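Local coordinates for PA4485 (Pseudomonas aeruginosa, PDB 4AVR), which probably acts as a lytic transglycosylase of the RlpA family, with a strong preference for naked glycan strands that lack stem peptides, at residues M29-R34 with V55-R60; G66-V71 with A87-E92. All blocks are in the same frame, centred on the assembly; numbering follows the deposited sequence. Where two conformers were deposited one is given.

Overall arrangement
Both contacts belong to one double-psi beta-barrel domain, and their centres lie about 11 Å apart. Contact 1 is a parallel strand pairing within the barrel wall. Contact 2 is apolar packing across the barrel interior. The two meet because strands 30-32 and 67-71 are neighbours in the sheet. A32 N lies 2.8 Å from D70 O, a probable hydrogen bond. Beside it, A32 O packs against CG1 of I69. Further along, R34 NH1 lies 2.7 Å from R67 O, again probably bonded. The second subunit also spans both contacts: its R12 bonds to R60 O of contact 1 and makes a salt bridge with D70 of contact 2.

Contact 1: M29-R34 with V55-R60; sequences MTAAHR and VRINDR
M29-R34 and V55-R60 run in parallel in the wall of the double-psi beta-barrel. The short strand axes differ in direction by 50°. R56 is gripped at both backbone polar atoms: its N bonds to M29 O at 2.9 Å, and its O takes A31 N at 3.0 Å. N58 N then bonds to A31 O at 2.9 Å. Beyond it, H33 N bonds to D59 O at 3.1 Å.

The strand side chains of A31 and I57 fall on one face, those of T30 and R56 on the other. CB of A31 meets CG2 of V55 at 3.6 Å, and CD1 of I57 reaches toward CB of H33. V44 and V42 of strand 41-46 pack on V55 and I57 respectively. On the other face, T30 and R56 lie side by side. The R56 chain bends at chi3 (62°), which lays one guanidinium face against CG2 of T30, with NH2 3.4 Å from that methyl. E22 makes a salt bridge with R56 and also accepts from N58 ND2. A water joins T30 OG1 to N58 ND2. Further along this face, D59 is held by the hydroxyl of Y9 and the backbone N of A19.

At the far end R60 folds back at chi2 to meet the 29-34 segment. Its NH1 serves two carbonyls, those of H33 and L36. The bond from R60 NH1 to H33 O is 2.9 Å; the oxygen sits at the edge of the guanidinium, in its plane, while NH1 stands above the H33 carbonyl plane.

Contact 2: G66-V71 with A87-E92; sequences GRIIDV and APVRIE
I68 and I69 of strand 67-71 face V89 and I91 of strand 87-92 across the core of the double-psi beta-barrel. The short strand axes run almost at right angles (92°) and approach to 8.5 Å. Strand 2-8 pairs with both strands and bridges them on one side. The contact itself is purely apolar and buries 192 Å² in all.

A kink in the backbone at I68 (psi -28°) lets two consecutive residues, I68 and I69, project toward the same partner. Their CG2 methyls form a notch, and CG2 of V89 is the bump that fits it. This one methyl serves two neighbours, lying 3.9 Å from I68 CG2 and 4.0 Å from I69 CG2. V89 crosses I69 at about a right angle and I68 more obliquely.

The longer branches do the rest. Each isoleucine on strand 67-71 has CG1 opposite the backbone N and an extended chi2, which sends CD1 forward into the core. CD1 of I69 comes more loosely to CG2 of I91, at 4.3 Å. V44 of strand 41-46 touches both I69 and V89 and adds to this layer, while V42 packs on I91.

The flanking residues R67 and D70 look elsewhere. In one of its two conformers R67 makes a salt bridge with E5, and D70 makes one with R12 of the second subunit.

The tightest touch is between I68 and I91, which meet tip to tip. CD1 of I68 lies 3.6 Å from CD1 of I91 and 3.9 Å from I91 CG1.

Contact 1: M29-R34 with V55-R60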
loop_
_atom_site.group_PDB
_atom_site.type_symbol
_atom_site.label_atom_id
_atom_site.label_comp_id
_atom_site.label_asym_id
_atom_site.label_seq_id
_atom_site.Cartn_x
_atom_site.Cartn_y
_atom_site.Cartn_z
ATOM N N MET A 29 -1.952 9.050 11.732
ATOM C CA MET A 29 -0.778 8.336 12.252
ATOM C C MET A 29 -1.246 7.061 12.928
ATOM O O MET A 29 -1.222 6.932 14.152
ATOM C CB MET A 29 -0.004 9.213 13.218
ATOM C CG MET A 29 0.687 10.374 12.510
ATOM S SD MET A 29 2.024 9.854 11.410
ATOM C CE MET A 29 3.280 9.356 12.568
ATOM N N THR A 30 -1.685 6.118 12.113
ATOM C CA THR A 30 -2.335 4.905 12.583
ATOM C C THR A 30 -1.581 3.681 12.095
ATOM O O THR A 30 -0.749 3.749 11.171
ATOM C CB THR A 30 -3.813 4.838 12.137
ATOM O OG1 THR A 30 -3.896 5.014 10.719
ATOM C CG2 THR A 30 -4.623 5.931 12.813
ATOM N N ALA A 31 -1.888 2.545 12.720
ATOM C CA ALA A 31 -1.250 1.293 12.383
ATOM C C ALA A 31 -2.089 0.087 12.778
ATOM O O ALA A 31 -2.984 0.155 13.619
ATOM C CB ALA A 31 0.129 1.203 13.037
ATOM N N ALA A 32 -1.749 -1.033 12.153
ATOM C CA ALA A 32 -2.291 -2.351 12.448
ATOM C C ALA A 32 -1.317 -3.166 13.267
ATOM O O ALA A 32 -0.123 -3.178 12.973
ATOM C CB ALA A 32 -2.586 -3.101 11.159
ATOM N N HIS A 33 -1.841 -3.891 14.253
ATOM C CA HIS A 33 -1.066 -4.807 15.078
ATOM C C HIS A 33 -1.973 -5.955 15.447
ATOM O O HIS A 33 -3.186 -5.780 15.552
ATOM C CB HIS A 33 -0.562 -4.075 16.318
ATOM C CG HIS A 33 0.393 -4.881 17.163
ATOM N ND1 HIS A 33 -0.019 -5.683 18.179
ATOM C CD2 HIS A 33 1.768 -4.984 17.103
ATOM C CE1 HIS A 33 1.056 -6.253 18.738
ATOM N NE2 HIS A 33 2.147 -5.834 18.085
ATOM N N ARG A 34 -1.420 -7.142 15.652
ATOM C CA ARG A 34 -2.277 -8.317 15.873
ATOM C C ARG A 34 -3.030 -8.316 17.188
ATOM O O ARG A 34 -4.114 -8.883 17.271
ATOM C CB ARG A 34 -1.464 -9.596 15.784
ATOM C CG ARG A 34 -1.074 -9.977 14.370
ATOM C CD ARG A 34 -0.146 -11.161 14.416
ATOM N NE ARG A 34 0.386 -11.513 13.105
ATOM C CZ ARG A 34 1.398 -10.892 12.508
ATOM N NH1 ARG A 34 1.993 -9.866 13.118
ATOM N NH2 ARG A 34 1.819 -11.296 11.313
ATOM N N VAL A 55 2.617 5.952 16.487
ATOM C CA VAL A 55 1.347 5.628 15.839
ATOM C C VAL A 55 0.347 5.120 16.863
ATOM O O VAL A 55 0.707 4.721 17.972
ATOM C CB VAL A 55 1.525 4.581 14.719
ATOM C CG1 VAL A 55 2.365 5.140 13.571
ATOM C CG2 VAL A 55 2.105 3.278 15.268
ATOM N N ARG A 56 -0.922 5.176 16.465
ATOM C CA ARG A 56 -2.050 4.703 17.259
ATOM C C ARG A 56 -2.632 3.471 16.570
ATOM O O ARG A 56 -2.903 3.501 15.364
ATOM C CB ARG A 56 -3.084 5.848 17.281
ATOM C CG ARG A 56 -4.407 5.583 17.946
ATOM C CD ARG A 56 -5.241 6.860 17.951
ATOM N NE ARG A 56 -5.581 7.395 16.617
ATOM C CZ ARG A 56 -6.635 7.008 15.905
ATOM N NH1 ARG A 56 -7.467 6.078 16.364
ATOM N NH2 ARG A 56 -6.878 7.564 14.730
ATOM N N ILE A 57 -2.855 2.383 17.311
ATOM C CA ILE A 57 -3.366 1.142 16.737
ATOM C C ILE A 57 -4.872 1.274 16.456
ATOM O O ILE A 57 -5.653 1.596 17.355
ATOM C CB ILE A 57 -3.104 -0.074 17.660
ATOM C CG1 ILE A 57 -1.594 -0.195 17.957
ATOM C CG2 ILE A 57 -3.694 -1.348 17.059
ATOM C CD1 ILE A 57 -0.697 -0.244 16.724
ATOM N N ASN A 58 -5.267 1.014 15.220
ATOM C CA ASN A 58 -6.688 1.037 14.855
ATOM C C ASN A 58 -7.098 -0.096 13.922
ATOM O O ASN A 58 -8.181 -0.045 13.363
ATOM C CB ASN A 58 -7.113 2.410 14.293
ATOM C CG ASN A 58 -6.683 2.604 12.865
ATOM O OD1 ASN A 58 -5.862 1.846 12.353
ATOM N ND2 ASN A 58 -7.248 3.619 12.200
ATOM N N ASP A 59 -6.265 -1.122 13.763
ATOM C CA ASP A 59 -6.579 -2.182 12.816
ATOM C C ASP A 59 -5.863 -3.466 13.203
ATOM O O ASP A 59 -4.939 -3.451 14.020
ATOM C CB ASP A 59 -6.187 -1.751 11.390
ATOM C CG ASP A 59 -6.978 -2.453 10.287
ATOM O OD1 ASP A 59 -7.888 -3.261 10.564
ATOM O OD2 ASP A 59 -6.682 -2.164 9.105
ATOM N N ARG A 60 -6.318 -4.557 12.596
ATOM C CA ARG A 60 -5.717 -5.867 12.717
ATOM C C ARG A 60 -4.978 -6.215 11.434
ATOM O O ARG A 60 -4.829 -5.394 10.535
ATOM C CB ARG A 60 -6.793 -6.905 13.107
ATOM C CG ARG A 60 -7.447 -6.615 14.451
ATOM C CD ARG A 60 -6.444 -6.692 15.585
ATOM N NE ARG A 60 -7.028 -6.300 16.861
ATOM C CZ ARG A 60 -6.369 -5.637 17.815
ATOM N NH1 ARG A 60 -5.095 -5.291 17.648
ATOM N NH2 ARG A 60 -6.979 -5.287 18.946
HETATM O O HOH W 1 -6.571 5.379 9.639
#

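Contact 2: G66-V71 with A87-E92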
loop_
_atom_site.group_PDB
_atom_site.type_symbol
_atom_site.label_atom_id
_atom_site.label_comp_id
_atom_site.label_asym_id
_atom_site.label_seq_id
_atom_site.Cartn_x
_atom_site.Cartn_y
_atom_site.Cartn_z
ATOM N N GLY A 66 6.497 -12.773 10.385
ATOM C CA GLY A 66 7.644 -11.893 10.307
ATOM C C GLY A 66 7.311 -10.420 10.190
ATOM O O GLY A 66 8.191 -9.584 10.386
ATOM N N ARG A 67 6.057 -10.111 9.858
ATOM C CA ARG A 67 5.587 -8.727 9.758
ATOM C C ARG A 67 4.884 -8.388 11.070
ATOM O O ARG A 67 3.951 -9.076 11.467
ATOM C CB ARG A 67 4.670 -8.552 8.526
ATOM C CG ARG A 67 4.348 -7.090 8.161
ATOM C CD ARG A 67 3.770 -6.947 6.758
ATOM N NE ARG A 67 4.642 -7.530 5.745
ATOM C CZ ARG A 67 4.223 -8.123 4.625
ATOM N NH1 ARG A 67 2.922 -8.245 4.355
ATOM N NH2 ARG A 67 5.127 -8.654 3.801
ATOM N N ILE A 68 5.337 -7.323 11.743
ATOM C CA ILE A 68 4.841 -6.963 13.065
ATOM C C ILE A 68 3.850 -5.803 13.057
ATOM O O ILE A 68 3.006 -5.732 13.943
ATOM C CB ILE A 68 6.036 -6.670 14.019
ATOM C CG1 ILE A 68 5.592 -6.682 15.484
ATOM C CG2 ILE A 68 6.772 -5.384 13.671
ATOM C CD1 ILE A 68 6.760 -6.668 16.452
ATOM N N ILE A 69 3.946 -4.897 12.090
ATOM C CA ILE A 69 3.094 -3.710 12.093
ATOM C C ILE A 69 2.934 -3.204 10.674
ATOM O O ILE A 69 3.856 -3.299 9.878
ATOM C CB ILE A 69 3.683 -2.634 13.042
ATOM C CG1 ILE A 69 2.673 -1.544 13.406
ATOM C CG2 ILE A 69 4.997 -2.061 12.516
ATOM C CD1 ILE A 69 3.080 -0.729 14.617
ATOM N N ASP A 70 1.744 -2.694 10.356
ATOM C CA ASP A 70 1.481 -2.017 9.091
ATOM C C ASP A 70 1.078 -0.590 9.410
ATOM O O ASP A 70 0.160 -0.394 10.194
ATOM C CB ASP A 70 0.332 -2.693 8.327
ATOM C CG ASP A 70 0.565 -4.184 8.064
ATOM O OD1 ASP A 70 1.727 -4.634 7.937
ATOM O OD2 ASP A 70 -0.436 -4.919 7.986
ATOM N N VAL A 71 1.749 0.399 8.815
ATOM C CA VAL A 71 1.531 1.797 9.186
ATOM C C VAL A 71 0.885 2.587 8.045
ATOM O O VAL A 71 0.921 2.189 6.883
ATOM C CB VAL A 71 2.855 2.474 9.643
ATOM C CG1 VAL A 71 3.500 1.676 10.770
ATOM C CG2 VAL A 71 3.814 2.662 8.477
ATOM N N ALA A 87 10.606 -2.189 6.095
ATOM C CA ALA A 87 11.805 -1.921 6.874
ATOM C C ALA A 87 11.747 -2.744 8.139
ATOM O O ALA A 87 10.677 -2.965 8.681
ATOM C CB ALA A 87 11.895 -0.443 7.236
ATOM N N PRO A 88 12.911 -3.141 8.669
ATOM C CA PRO A 88 12.945 -3.703 10.016
ATOM C C PRO A 88 12.689 -2.602 11.026
ATOM O O PRO A 88 13.288 -1.524 10.931
ATOM C CB PRO A 88 14.382 -4.227 10.131
ATOM C CG PRO A 88 15.176 -3.307 9.245
ATOM C CD PRO A 88 14.262 -2.908 8.117
ATOM N N VAL A 89 11.827 -2.864 12.005
ATOM C CA VAL A 89 11.503 -1.888 13.014
ATOM C C VAL A 89 11.574 -2.479 14.411
ATOM O O VAL A 89 11.363 -3.668 14.637
ATOM C CB VAL A 89 10.098 -1.238 12.822
ATOM C CG1 VAL A 89 10.029 -0.480 11.511
ATOM C CG2 VAL A 89 8.985 -2.264 12.933
ATOM N N ARG A 90 11.855 -1.587 15.352
ATOM C CA ARG A 90 11.586 -1.832 16.770
ATOM C C ARG A 90 10.248 -1.163 17.089
ATOM O O ARG A 90 9.945 -0.086 16.561
ATOM C CB ARG A 90 12.671 -1.188 17.651
ATOM C CG ARG A 90 12.909 -1.902 18.975
ATOM C CD ARG A 90 13.768 -3.124 18.746
ATOM N NE ARG A 90 14.059 -3.917 19.937
ATOM C CZ ARG A 90 14.969 -3.611 20.855
ATOM N NH1 ARG A 90 15.672 -2.492 20.776
ATOM N NH2 ARG A 90 15.182 -4.448 21.870
ATOM N N ILE A 91 9.445 -1.807 17.920
ATOM C CA ILE A 91 8.240 -1.185 18.449
ATOM C C ILE A 91 8.263 -1.211 19.964
ATOM O O ILE A 91 8.786 -2.136 20.594
ATOM C CB ILE A 91 6.935 -1.812 17.904
ATOM C CG1 ILE A 91 6.710 -3.246 18.382
ATOM C CG2 ILE A 91 6.901 -1.715 16.386
ATOM C CD1 ILE A 91 5.325 -3.781 18.052
ATOM N N GLU A 92 7.696 -0.169 20.553
ATOM C CA GLU A 92 7.557 -0.085 21.988
ATOM C C GLU A 92 6.203 0.511 22.317
ATOM O O GLU A 92 5.916 1.637 21.926
ATOM C CB GLU A 92 8.653 0.796 22.563
ATOM C CG GLU A 92 8.605 0.874 24.075
ATOM C CD GLU A 92 9.580 1.870 24.665
ATOM O OE1 GLU A 92 10.414 2.434 23.933
ATOM O OE2 GLU A 92 9.520 2.092 25.886
#